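Local coordinates for protein endonuclease and methylase LlaGI (Lactococcus lactis, PDB 5FFJ) that recognises a specific DNA sequence and probably methylates it or, through a helicase-like ATPase, drives its restriction, as a Type ISP restriction-modification enzyme, at residues D1099-V1108 with L1124-E1132; G1295-R1306 with Y1323-P1333. One frame throughout, in Å; residues are numbered along the deposited sequence.

Contact 1 (D1099-V1108 with L1124-E1132); sequences DVKLNDKTVV and LKQRAARRE. With nucleotides of chain B.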
loop_
_atom_site.group_PDB
_atom_site.type_symbol
_atom_site.label_atom_id
_atom_site.label_comp_id
_atom_site.label_asym_id
_atom_site.label_seq_id
_atom_site.Cartn_x
_atom_site.Cartn_y
_atom_site.Cartn_z
ATOM N N ASP A 1099 28.576 21.604 1.011
ATOM C CA ASP A 1099 29.187 21.278 -0.278
ATOM C C ASP A 1099 29.563 19.796 -0.408
ATOM O O ASP A 1099 30.260 19.235 0.440
ATOM C CB ASP A 1099 30.422 22.163 -0.514
ATOM C CG ASP A 1099 31.625 21.735 0.310
ATOM O OD1 ASP A 1099 32.469 20.977 -0.214
ATOM O OD2 ASP A 1099 31.732 22.163 1.478
ATOM N N VAL A 1100 29.061 19.178 -1.476
ATOM C CA VAL A 1100 29.378 17.804 -1.850
ATOM C C VAL A 1100 29.253 17.728 -3.370
ATOM O O VAL A 1100 28.948 18.733 -4.019
ATOM C CB VAL A 1100 28.426 16.752 -1.209
ATOM C CG1 VAL A 1100 29.121 15.397 -1.111
ATOM C CG2 VAL A 1100 27.932 17.187 0.155
ATOM N N LYS A 1101 29.463 16.540 -3.928
ATOM C CA LYS A 1101 29.152 16.278 -5.326
ATOM C C LYS A 1101 27.746 15.704 -5.425
ATOM O O LYS A 1101 27.568 14.487 -5.466
ATOM C CB LYS A 1101 30.163 15.312 -5.940
ATOM N N LEU A 1102 26.751 16.585 -5.469
ATOM C CA LEU A 1102 25.354 16.162 -5.471
ATOM C C LEU A 1102 24.894 15.695 -6.852
ATOM O O LEU A 1102 25.421 16.129 -7.878
ATOM C CB LEU A 1102 24.451 17.299 -4.976
ATOM C CG LEU A 1102 24.360 17.516 -3.463
ATOM C CD1 LEU A 1102 23.470 18.717 -3.170
ATOM C CD2 LEU A 1102 23.832 16.265 -2.765
ATOM N N ASN A 1103 23.900 14.812 -6.857
ATOM C CA ASN A 1103 23.403 14.194 -8.080
ATOM C C ASN A 1103 21.872 14.154 -8.058
ATOM O O ASN A 1103 21.251 14.282 -7.003
ATOM C CB ASN A 1103 24.039 12.798 -8.236
ATOM C CG ASN A 1103 23.253 11.864 -9.141
ATOM O OD1 ASN A 1103 22.671 12.278 -10.145
ATOM N ND2 ASN A 1103 23.258 10.578 -8.792
ATOM N N ASP A 1104 21.276 14.020 -9.238
ATOM C CA ASP A 1104 19.826 14.122 -9.418
ATOM C C ASP A 1104 19.016 13.127 -8.586
ATOM O O ASP A 1104 17.796 13.259 -8.481
ATOM C CB ASP A 1104 19.479 13.934 -10.896
ATOM C CG ASP A 1104 20.451 14.653 -11.817
ATOM O OD1 ASP A 1104 20.921 15.753 -11.449
ATOM O OD2 ASP A 1104 20.752 14.115 -12.905
ATOM N N LYS A 1105 19.687 12.138 -8.002
ATOM C CA LYS A 1105 19.010 11.129 -7.190
ATOM C C LYS A 1105 19.542 11.080 -5.759
ATOM O O LYS A 1105 18.783 10.865 -4.814
ATOM C CB LYS A 1105 19.150 9.753 -7.837
ATOM C CG LYS A 1105 20.586 9.276 -7.974
ATOM N N THR A 1106 20.847 11.274 -5.606
ATOM C CA THR A 1106 21.474 11.235 -4.289
ATOM C C THR A 1106 21.002 12.389 -3.409
ATOM O O THR A 1106 21.095 12.322 -2.182
ATOM C CB THR A 1106 23.007 11.291 -4.397
ATOM O OG1 THR A 1106 23.402 12.538 -4.982
ATOM C CG2 THR A 1106 23.528 10.140 -5.248
ATOM N N VAL A 1107 20.494 13.440 -4.042
ATOM C CA VAL A 1107 20.053 14.637 -3.334
ATOM C C VAL A 1107 18.884 14.352 -2.387
ATOM O O VAL A 1107 18.643 15.104 -1.443
ATOM C CB VAL A 1107 19.645 15.740 -4.335
ATOM C CG1 VAL A 1107 18.434 15.304 -5.145
ATOM C CG2 VAL A 1107 19.374 17.054 -3.619
ATOM N N VAL A 1108 18.165 13.265 -2.651
ATOM C CA VAL A 1108 17.010 12.868 -1.845
ATOM C C VAL A 1108 17.300 12.819 -0.346
ATOM O O VAL A 1108 16.464 13.208 0.468
ATOM C CB VAL A 1108 16.489 11.485 -2.284
ATOM C CG1 VAL A 1108 15.478 10.935 -1.276
ATOM C CG2 VAL A 1108 15.872 11.569 -3.673
ATOM N N LEU A 1124 13.019 18.663 -11.225
ATOM C CA LEU A 1124 13.193 19.578 -10.102
ATOM C C LEU A 1124 14.324 19.102 -9.195
ATOM O O LEU A 1124 15.039 19.914 -8.609
ATOM C CB LEU A 1124 11.898 19.717 -9.300
ATOM C CG LEU A 1124 11.889 20.876 -8.296
ATOM C CD1 LEU A 1124 11.854 22.211 -9.018
ATOM C CD2 LEU A 1124 10.719 20.765 -7.340
ATOM N N LYS A 1125 14.482 17.786 -9.085
ATOM C CA LYS A 1125 15.587 17.217 -8.321
ATOM C C LYS A 1125 16.914 17.537 -8.996
ATOM O O LYS A 1125 17.900 17.843 -8.328
ATOM C CB LYS A 1125 15.434 15.701 -8.172
ATOM C CG LYS A 1125 14.269 15.258 -7.307
ATOM C CD LYS A 1125 14.301 13.753 -7.086
ATOM C CE LYS A 1125 12.982 13.242 -6.547
ATOM N NZ LYS A 1125 13.160 12.171 -5.532
ATOM N N GLN A 1126 16.932 17.456 -10.324
ATOM C CA GLN A 1126 18.138 17.736 -11.094
ATOM C C GLN A 1126 18.643 19.146 -10.817
ATOM O O GLN A 1126 19.849 19.379 -10.720
ATOM C CB GLN A 1126 17.876 17.566 -12.592
ATOM C CG GLN A 1126 17.539 16.148 -13.012
ATOM C CD GLN A 1126 17.031 16.066 -14.436
ATOM O OE1 GLN A 1126 16.836 17.084 -15.102
ATOM N NE2 GLN A 1126 16.810 14.848 -14.911
ATOM N N ARG A 1127 17.710 20.081 -10.688
ATOM C CA ARG A 1127 18.045 21.479 -10.445
ATOM C C ARG A 1127 18.388 21.717 -8.978
ATOM O O ARG A 1127 18.923 22.766 -8.619
ATOM C CB ARG A 1127 16.886 22.382 -10.864
ATOM C CG ARG A 1127 16.407 22.156 -12.291
ATOM C CD ARG A 1127 15.132 22.926 -12.561
ATOM N NE ARG A 1127 14.286 22.268 -13.552
ATOM C CZ ARG A 1127 14.325 22.500 -14.860
ATOM N NH1 ARG A 1127 15.172 23.386 -15.370
ATOM N NH2 ARG A 1127 13.506 21.841 -15.667
ATOM N N ALA A 1128 18.064 20.742 -8.133
ATOM C CA ALA A 1128 18.445 20.783 -6.726
ATOM C C ALA A 1128 19.799 20.107 -6.526
ATOM O O ALA A 1128 20.492 20.373 -5.547
ATOM C CB ALA A 1128 17.387 20.116 -5.869
ATOM N N ALA A 1129 20.172 19.233 -7.456
ATOM C CA ALA A 1129 21.499 18.630 -7.442
ATOM C C ALA A 1129 22.522 19.720 -7.722
ATOM O O ALA A 1129 23.565 19.796 -7.074
ATOM C CB ALA A 1129 21.599 17.518 -8.462
ATOM N N ARG A 1130 22.213 20.554 -8.707
ATOM C CA ARG A 1130 22.898 21.823 -8.875
ATOM C C ARG A 1130 22.287 22.793 -7.865
ATOM O O ARG A 1130 21.308 22.453 -7.205
ATOM C CB ARG A 1130 22.755 22.337 -10.311
ATOM C CG ARG A 1130 23.266 21.369 -11.386
ATOM C CD ARG A 1130 22.853 21.809 -12.785
ATOM N NE ARG A 1130 21.409 21.713 -12.981
ATOM C CZ ARG A 1130 20.779 22.021 -14.111
ATOM N NH1 ARG A 1130 21.464 22.450 -15.164
ATOM N NH2 ARG A 1130 19.461 21.898 -14.193
ATOM N N ARG A 1131 22.869 23.978 -7.712
ATOM C CA ARG A 1131 22.274 25.006 -6.858
ATOM C C ARG A 1131 21.503 25.995 -7.725
ATOM O O ARG A 1131 22.049 27.004 -8.178
ATOM C CB ARG A 1131 23.339 25.732 -6.031
ATOM C CG ARG A 1131 24.295 24.806 -5.279
ATOM C CD ARG A 1131 23.581 23.633 -4.610
ATOM N NE ARG A 1131 24.491 22.853 -3.774
ATOM C CZ ARG A 1131 25.431 22.035 -4.241
ATOM N NH1 ARG A 1131 25.601 21.886 -5.548
ATOM N NH2 ARG A 1131 26.210 21.369 -3.401
ATOM N N GLU A 1132 20.229 25.685 -7.953
ATOM C CA GLU A 1132 19.368 26.510 -8.790
ATOM C C GLU A 1132 18.175 27.047 -8.023
ATOM O O GLU A 1132 17.418 26.285 -7.423
ATOM C CB GLU A 1132 18.868 25.717 -9.991
ATOM C CG GLU A 1132 19.976 25.199 -10.890
ATOM C CD GLU A 1132 19.625 25.246 -12.370
ATOM O OE1 GLU A 1132 18.515 25.701 -12.726
ATOM O OE2 GLU A 1132 20.473 24.826 -13.185
ATOM P P DC B 3 21.758 17.228 -15.514
ATOM O OP1 DC B 3 21.597 18.209 -14.417
ATOM O OP2 DC B 3 21.167 15.877 -15.372
ATOM O "O5'" DC B 3 21.204 17.886 -16.861
ATOM C "C5'" DC B 3 21.832 19.058 -17.372
ATOM C "C4'" DC B 3 21.126 19.558 -18.616
ATOM O "O4'" DC B 3 21.394 18.648 -19.727
ATOM C "C3'" DC B 3 19.608 19.642 -18.492
ATOM O "O3'" DC B 3 19.110 20.836 -19.101
ATOM C "C2'" DC B 3 19.129 18.376 -19.194
ATOM C "C1'" DC B 3 20.180 18.175 -20.277
ATOM N N1 DC B 3 20.361 16.729 -20.703
ATOM C C2 DC B 3 20.127 16.344 -22.037
ATOM O O2 DC B 3 19.778 17.196 -22.865
ATOM N N3 DC B 3 20.297 15.039 -22.386
ATOM C C4 DC B 3 20.679 14.145 -21.469
ATOM N N4 DC B 3 20.834 12.868 -21.855
ATOM C C5 DC B 3 20.917 14.515 -20.115
ATOM C C6 DC B 3 20.748 15.802 -19.781
#
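Lys-1125 opens the contact on a short helix (1122-1129) whose C-terminal part packs on the loop 1099-1108, a loop-on-helix arrangement within the C-terminal specificity domain, beside the backbone of the bound DNA. Its CB lies 3.4 Å from Asp-1104 O, and the chain then runs past Val-1108 CG2 to a salt bridge with Asp-866, from a loop much earlier in the chain. One residue on, Gln-1126 CG lies 3.5 Å from Asp-1104 CG, with the amide and carboxylate planes turned 54° apart. Asp-1104 OD2 is also 3.1 Å from OP2 of DC3 of chain B, a proximity of two acidic groups that the nearby Arg-1130 charge may ease. The methyl of Ala-1128 meets CG2 of Val-1107, a side chain that also touches Leu-1095 of helix 1074-1096. Ala-1129 fits where the loop comes close: its CB touches Asn-1103 C and, at 3.5 Å, Asp-1104 OD1, while its carbonyl O reaches CB of Leu-1102. No hydrogen bond joins the two segments.

Past the helix end, Arg-1130 leads away from the loop toward the DNA. OP1 of DC3 of chain B and Glu-1132 OE2 lie over opposite faces of its guanidinium; the Glu-1132 bridge acts by charge alone, and the phosphate attraction is probably long-range. Arg-1131 returns to the loop: its side chain and that of Leu-1102 cross at about a right angle, and the bend at chi2 (-43°) carries the guanidinium to the leucine. CD1 of Leu-1102 stands 3.8 Å from Arg-1131 NH2, over one face of that group, while Val-1100 O lies at its edge.

Contact 2 (G1295-R1306 with Y1323-P1333); sequences GIEVEISQPDYR and YNESITIKNIP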
loop_
_atom_site.group_PDB
_atom_site.type_symbol
_atom_site.label_atom_id
_atom_site.label_comp_id
_atom_site.label_asym_id
_atom_site.label_seq_id
_atom_site.Cartn_x
_atom_site.Cartn_y
_atom_site.Cartn_z
ATOM N N GLY A 1295 -37.227 22.090 -22.463
ATOM C CA GLY A 1295 -37.976 21.503 -21.365
ATOM C C GLY A 1295 -37.432 21.788 -19.975
ATOM O O GLY A 1295 -38.156 21.671 -18.987
ATOM N N ILE A 1296 -36.162 22.168 -19.897
ATOM C CA ILE A 1296 -35.475 22.290 -18.616
ATOM C C ILE A 1296 -36.053 23.413 -17.752
ATOM O O ILE A 1296 -36.440 24.467 -18.262
ATOM C CB ILE A 1296 -33.966 22.534 -18.826
ATOM C CG1 ILE A 1296 -33.371 21.414 -19.686
ATOM C CG2 ILE A 1296 -33.240 22.620 -17.484
ATOM C CD1 ILE A 1296 -31.927 21.615 -20.066
ATOM N N GLU A 1297 -36.102 23.170 -16.444
ATOM C CA GLU A 1297 -36.580 24.153 -15.477
ATOM C C GLU A 1297 -35.602 24.250 -14.309
ATOM O O GLU A 1297 -34.994 23.253 -13.917
ATOM C CB GLU A 1297 -37.977 23.782 -14.973
ATOM C CG GLU A 1297 -38.585 24.797 -14.014
ATOM C CD GLU A 1297 -39.987 24.418 -13.579
ATOM O OE1 GLU A 1297 -40.487 23.365 -14.028
ATOM O OE2 GLU A 1297 -40.590 25.173 -12.786
ATOM N N VAL A 1298 -35.457 25.455 -13.761
ATOM C CA VAL A 1298 -34.506 25.714 -12.684
ATOM C C VAL A 1298 -35.217 26.296 -11.462
ATOM O O VAL A 1298 -35.691 27.434 -11.488
ATOM C CB VAL A 1298 -33.395 26.689 -13.138
ATOM C CG1 VAL A 1298 -32.287 26.769 -12.094
ATOM C CG2 VAL A 1298 -32.828 26.264 -14.485
ATOM N N GLU A 1299 -35.283 25.506 -10.393
ATOM C CA GLU A 1299 -35.950 25.915 -9.161
ATOM C C GLU A 1299 -34.945 26.452 -8.149
ATOM O O GLU A 1299 -34.049 25.727 -7.722
ATOM C CB GLU A 1299 -36.714 24.737 -8.552
ATOM C CG GLU A 1299 -37.731 24.094 -9.485
ATOM C CD GLU A 1299 -38.400 22.876 -8.870
ATOM O OE1 GLU A 1299 -37.846 22.312 -7.903
ATOM O OE2 GLU A 1299 -39.484 22.484 -9.353
ATOM N N ILE A 1300 -35.105 27.717 -7.764
ATOM C CA ILE A 1300 -34.199 28.359 -6.814
ATOM C C ILE A 1300 -34.947 28.832 -5.572
ATOM O O ILE A 1300 -35.710 29.795 -5.626
ATOM C CB ILE A 1300 -33.473 29.560 -7.456
ATOM C CG1 ILE A 1300 -32.732 29.107 -8.721
ATOM C CG2 ILE A 1300 -32.513 30.203 -6.452
ATOM C CD1 ILE A 1300 -32.022 30.215 -9.470
ATOM N N SER A 1301 -34.717 28.153 -4.452
ATOM C CA SER A 1301 -35.338 28.526 -3.186
ATOM C C SER A 1301 -34.817 29.880 -2.717
ATOM O O SER A 1301 -35.564 30.857 -2.664
ATOM C CB SER A 1301 -35.072 27.461 -2.121
ATOM O OG SER A 1301 -33.689 27.371 -1.826
ATOM N N GLN A 1302 -33.534 29.921 -2.371
ATOM C CA GLN A 1302 -32.859 31.163 -2.009
ATOM C C GLN A 1302 -31.616 31.331 -2.886
ATOM O O GLN A 1302 -31.128 30.360 -3.464
ATOM C CB GLN A 1302 -32.489 31.165 -0.522
ATOM C CG GLN A 1302 -31.475 30.105 -0.109
ATOM C CD GLN A 1302 -30.894 30.359 1.272
ATOM O OE1 GLN A 1302 -31.042 31.444 1.837
ATOM N NE2 GLN A 1302 -30.226 29.353 1.824
ATOM N N PRO A 1303 -31.102 32.566 -2.993
ATOM C CA PRO A 1303 -29.979 32.808 -3.904
ATOM C C PRO A 1303 -28.630 32.363 -3.334
ATOM O O PRO A 1303 -27.734 33.185 -3.127
ATOM C CB PRO A 1303 -30.033 34.324 -4.106
ATOM C CG PRO A 1303 -30.568 34.842 -2.822
ATOM C CD PRO A 1303 -31.556 33.809 -2.344
ATOM N N ASP A 1304 -28.503 31.064 -3.075
ATOM C CA ASP A 1304 -27.219 30.460 -2.738
ATOM C C ASP A 1304 -26.683 29.741 -3.968
ATOM O O ASP A 1304 -27.161 28.663 -4.320
ATOM C CB ASP A 1304 -27.353 29.487 -1.565
ATOM C CG ASP A 1304 -26.026 28.860 -1.173
ATOM O OD1 ASP A 1304 -24.968 29.417 -1.535
ATOM O OD2 ASP A 1304 -26.045 27.809 -0.497
ATOM N N TYR A 1305 -25.694 30.347 -4.619
ATOM C CA TYR A 1305 -25.161 29.822 -5.873
ATOM C C TYR A 1305 -23.830 29.109 -5.671
ATOM O O TYR A 1305 -23.144 28.774 -6.637
ATOM C CB TYR A 1305 -24.993 30.950 -6.889
ATOM C CG TYR A 1305 -26.227 31.800 -7.060
ATOM C CD1 TYR A 1305 -27.275 31.381 -7.867
ATOM C CD2 TYR A 1305 -26.342 33.025 -6.418
ATOM C CE1 TYR A 1305 -28.406 32.155 -8.028
ATOM C CE2 TYR A 1305 -27.468 33.807 -6.574
ATOM C CZ TYR A 1305 -28.497 33.368 -7.379
ATOM O OH TYR A 1305 -29.620 34.146 -7.536
ATOM N N ARG A 1306 -23.463 28.881 -4.413
ATOM C CA ARG A 1306 -22.231 28.167 -4.108
ATOM C C ARG A 1306 -22.419 26.671 -4.295
ATOM O O ARG A 1306 -23.496 26.132 -4.024
ATOM C CB ARG A 1306 -21.767 28.456 -2.682
ATOM C CG ARG A 1306 -21.096 29.812 -2.514
ATOM C CD ARG A 1306 -20.036 29.807 -1.419
ATOM N NE ARG A 1306 -18.822 30.501 -1.857
ATOM C CZ ARG A 1306 -17.593 29.986 -1.856
ATOM N NH1 ARG A 1306 -16.580 30.725 -2.285
ATOM N NH2 ARG A 1306 -17.357 28.748 -1.428
ATOM N N TYR A 1323 -28.033 21.046 -7.833
ATOM C CA TYR A 1323 -26.897 21.960 -7.834
ATOM C C TYR A 1323 -26.406 22.138 -6.405
ATOM O O TYR A 1323 -25.216 22.011 -6.118
ATOM C CB TYR A 1323 -27.279 23.309 -8.443
ATOM C CG TYR A 1323 -26.138 24.301 -8.484
ATOM C CD1 TYR A 1323 -25.906 25.167 -7.423
ATOM C CD2 TYR A 1323 -25.290 24.370 -9.583
ATOM C CE1 TYR A 1323 -24.862 26.074 -7.456
ATOM C CE2 TYR A 1323 -24.244 25.275 -9.624
ATOM C CZ TYR A 1323 -24.035 26.123 -8.560
ATOM O OH TYR A 1323 -22.996 27.024 -8.594
ATOM N N ASN A 1324 -27.341 22.443 -5.514
ATOM C CA ASN A 1324 -27.068 22.480 -4.088
ATOM C C ASN A 1324 -28.376 22.317 -3.326
ATOM O O ASN A 1324 -29.410 22.017 -3.921
ATOM C CB ASN A 1324 -26.363 23.782 -3.698
ATOM C CG ASN A 1324 -27.129 25.017 -4.128
ATOM O OD1 ASN A 1324 -28.233 24.928 -4.664
ATOM N ND2 ASN A 1324 -26.544 26.185 -3.888
ATOM N N GLU A 1325 -28.339 22.525 -2.015
ATOM C CA GLU A 1325 -29.532 22.350 -1.198
ATOM C C GLU A 1325 -30.537 23.485 -1.399
ATOM O O GLU A 1325 -31.585 23.515 -0.753
ATOM C CB GLU A 1325 -29.144 22.235 0.276
ATOM C CG GLU A 1325 -28.348 20.978 0.591
ATOM C CD GLU A 1325 -27.902 20.914 2.038
ATOM O OE1 GLU A 1325 -28.076 21.920 2.760
ATOM O OE2 GLU A 1325 -27.380 19.858 2.455
ATOM N N SER A 1326 -30.215 24.410 -2.301
ATOM C CA SER A 1326 -31.125 25.493 -2.664
ATOM C C SER A 1326 -31.653 25.320 -4.086
ATOM O O SER A 1326 -32.861 25.386 -4.322
ATOM C CB SER A 1326 -30.426 26.848 -2.534
ATOM O OG SER A 1326 -30.028 27.089 -1.197
ATOM N N ILE A 1327 -30.739 25.093 -5.026
ATOM C CA ILE A 1327 -31.080 25.040 -6.445
ATOM C C ILE A 1327 -31.120 23.607 -6.976
ATOM O O ILE A 1327 -30.287 22.776 -6.609
ATOM C CB ILE A 1327 -30.076 25.854 -7.293
ATOM C CG1 ILE A 1327 -29.897 27.259 -6.707
ATOM C CG2 ILE A 1327 -30.543 25.929 -8.750
ATOM C CD1 ILE A 1327 -28.800 28.069 -7.362
ATOM N N THR A 1328 -32.096 23.333 -7.839
ATOM C CA THR A 1328 -32.192 22.053 -8.539
ATOM C C THR A 1328 -32.603 22.283 -9.992
ATOM O O THR A 1328 -33.267 23.273 -10.311
ATOM C CB THR A 1328 -33.208 21.097 -7.875
ATOM O OG1 THR A 1328 -34.542 21.544 -8.148
ATOM C CG2 THR A 1328 -32.991 21.030 -6.370
ATOM N N ILE A 1329 -32.207 21.362 -10.863
ATOM C CA ILE A 1329 -32.504 21.447 -12.288
ATOM C C ILE A 1329 -33.310 20.224 -12.703
ATOM O O ILE A 1329 -32.894 19.097 -12.447
ATOM C CB ILE A 1329 -31.215 21.533 -13.133
ATOM C CG1 ILE A 1329 -30.340 22.697 -12.665
ATOM C CG2 ILE A 1329 -31.548 21.693 -14.607
ATOM C CD1 ILE A 1329 -29.376 22.343 -11.554
ATOM N N LYS A 1330 -34.455 20.445 -13.344
ATOM C CA LYS A 1330 -35.361 19.355 -13.698
ATOM C C LYS A 1330 -35.674 19.328 -15.192
ATOM O O LYS A 1330 -35.441 20.306 -15.901
ATOM C CB LYS A 1330 -36.660 19.469 -12.892
ATOM C CG LYS A 1330 -36.489 19.129 -11.417
ATOM C CD LYS A 1330 -37.765 19.349 -10.617
ATOM C CE LYS A 1330 -37.696 18.635 -9.273
ATOM N NZ LYS A 1330 -38.436 19.354 -8.198
ATOM N N ASN A 1331 -36.197 18.194 -15.649
ATOM C CA ASN A 1331 -36.591 17.996 -17.043
ATOM C C ASN A 1331 -35.417 18.068 -18.018
ATOM O O ASN A 1331 -35.559 18.568 -19.133
ATOM C CB ASN A 1331 -37.655 19.021 -17.445
ATOM C CG ASN A 1331 -38.839 19.030 -16.502
ATOM O OD1 ASN A 1331 -39.076 18.062 -15.777
ATOM N ND2 ASN A 1331 -39.593 20.123 -16.508
ATOM N N ILE A 1332 -34.264 17.556 -17.601
ATOM C CA ILE A 1332 -33.105 17.476 -18.483
ATOM C C ILE A 1332 -33.295 16.339 -19.485
ATOM O O ILE A 1332 -33.596 15.215 -19.085
ATOM C CB ILE A 1332 -31.805 17.239 -17.693
ATOM C CG1 ILE A 1332 -31.565 18.389 -16.712
ATOM C CG2 ILE A 1332 -30.619 17.083 -18.652
ATOM C CD1 ILE A 1332 -30.393 18.170 -15.774
ATOM N N PRO A 1333 -33.122 16.619 -20.791
ATOM C CA PRO A 1333 -33.234 15.523 -21.765
ATOM C C PRO A 1333 -32.179 14.446 -21.533
ATOM O O PRO A 1333 -30.989 14.754 -21.458
ATOM C CB PRO A 1333 -33.023 16.217 -23.117
ATOM C CG PRO A 1333 -33.319 17.653 -22.870
ATOM C CD PRO A 1333 -32.903 17.917 -21.451
#
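Glu-1297 and Lys-1330 exchange two backbone hydrogen bonds, and Glu-1299 and Thr-1328 do the same, in the antiparallel pairing of strands 1297-1300 and 1327-1330. The straightest is Lys-1330 N to Glu-1297 O, 2.9 Å and 173° at the hydrogen, in the carbonyl plane. Strand 1327-1330 is the middle one of a small three-stranded sheet, with Ile-1329 also bonded to Ile-1321.

On one face Lys-1330 NZ forms a salt bridge to Glu-1299 OE1 at 3.0 Å, on its syn side but 33° out of the carboxylate plane. On the other, Ile-1300 CG1 and Val-1298 CG1 pack on Ile-1327 CG2, and Ile-1327 CD1 meets Tyr-1305 CD1. Ile-1296 CG2 touches Ile-1329 CG2, and Ile-1296 and Ile-1327 also reach helix 1377-1398.

Just past the strands, Ser-1326 O receives weak bonds from both Ser-1301 N and Ser-1301 OG; farther out, side chains do most of the bonding. Asn-1331 ND2 donates to Gly-1295 O at one end. At the other, Asn-1324 links loop 1304-1306 to the start of strand 1327-1330: with CG set between the backbone N and carbonyl carbon (chi1 55°), ND2 donates to Asp-1304 O at 2.6 Å, from above the carbonyl plane, and to Arg-1306 O at 3.1 Å, while OD1 accepts from Ile-1327 N in an Asx motif. Tyr-1323 OH donates to the carbonyl between these two, Tyr-1305 O, at 2.6 Å. A leucine in place of Asn-1324 would probably leave Asp-1304 O, Arg-1306 O and Ile-1327 N without these partners, with the loop held mainly through Tyr-1323. Three successive carbonyls are thus satisfied by side chains, so the loop is held here largely by polar bonds from Tyr-1323 and Asn-1324, with the Tyr-1305/Ile-1327 packing beside them.

Overall arrangement
Following the chain from the N terminus, the helicase-like and methyltransferase regions come first, and both contacts fall later, within the specificity domain. Contact 1 closes the loop that leaves helix 1074-1096, bringing it back against helix 1122-1129 beside the DNA; 15 residues separate its segments. The chain then passes through further sheets and helices before contact 2 pairs two strands across 16 intervening residues, which include strand 1321-1322, and sets them against helix 1377-1398. The two loops follow in series, neither nested nor crossed. The centres of contact 1 and contact 2 lie about 54 Å apart. Between the nearest atoms of contact 1 and contact 2 there are about 29 Å, so they tie separate regions of the domain.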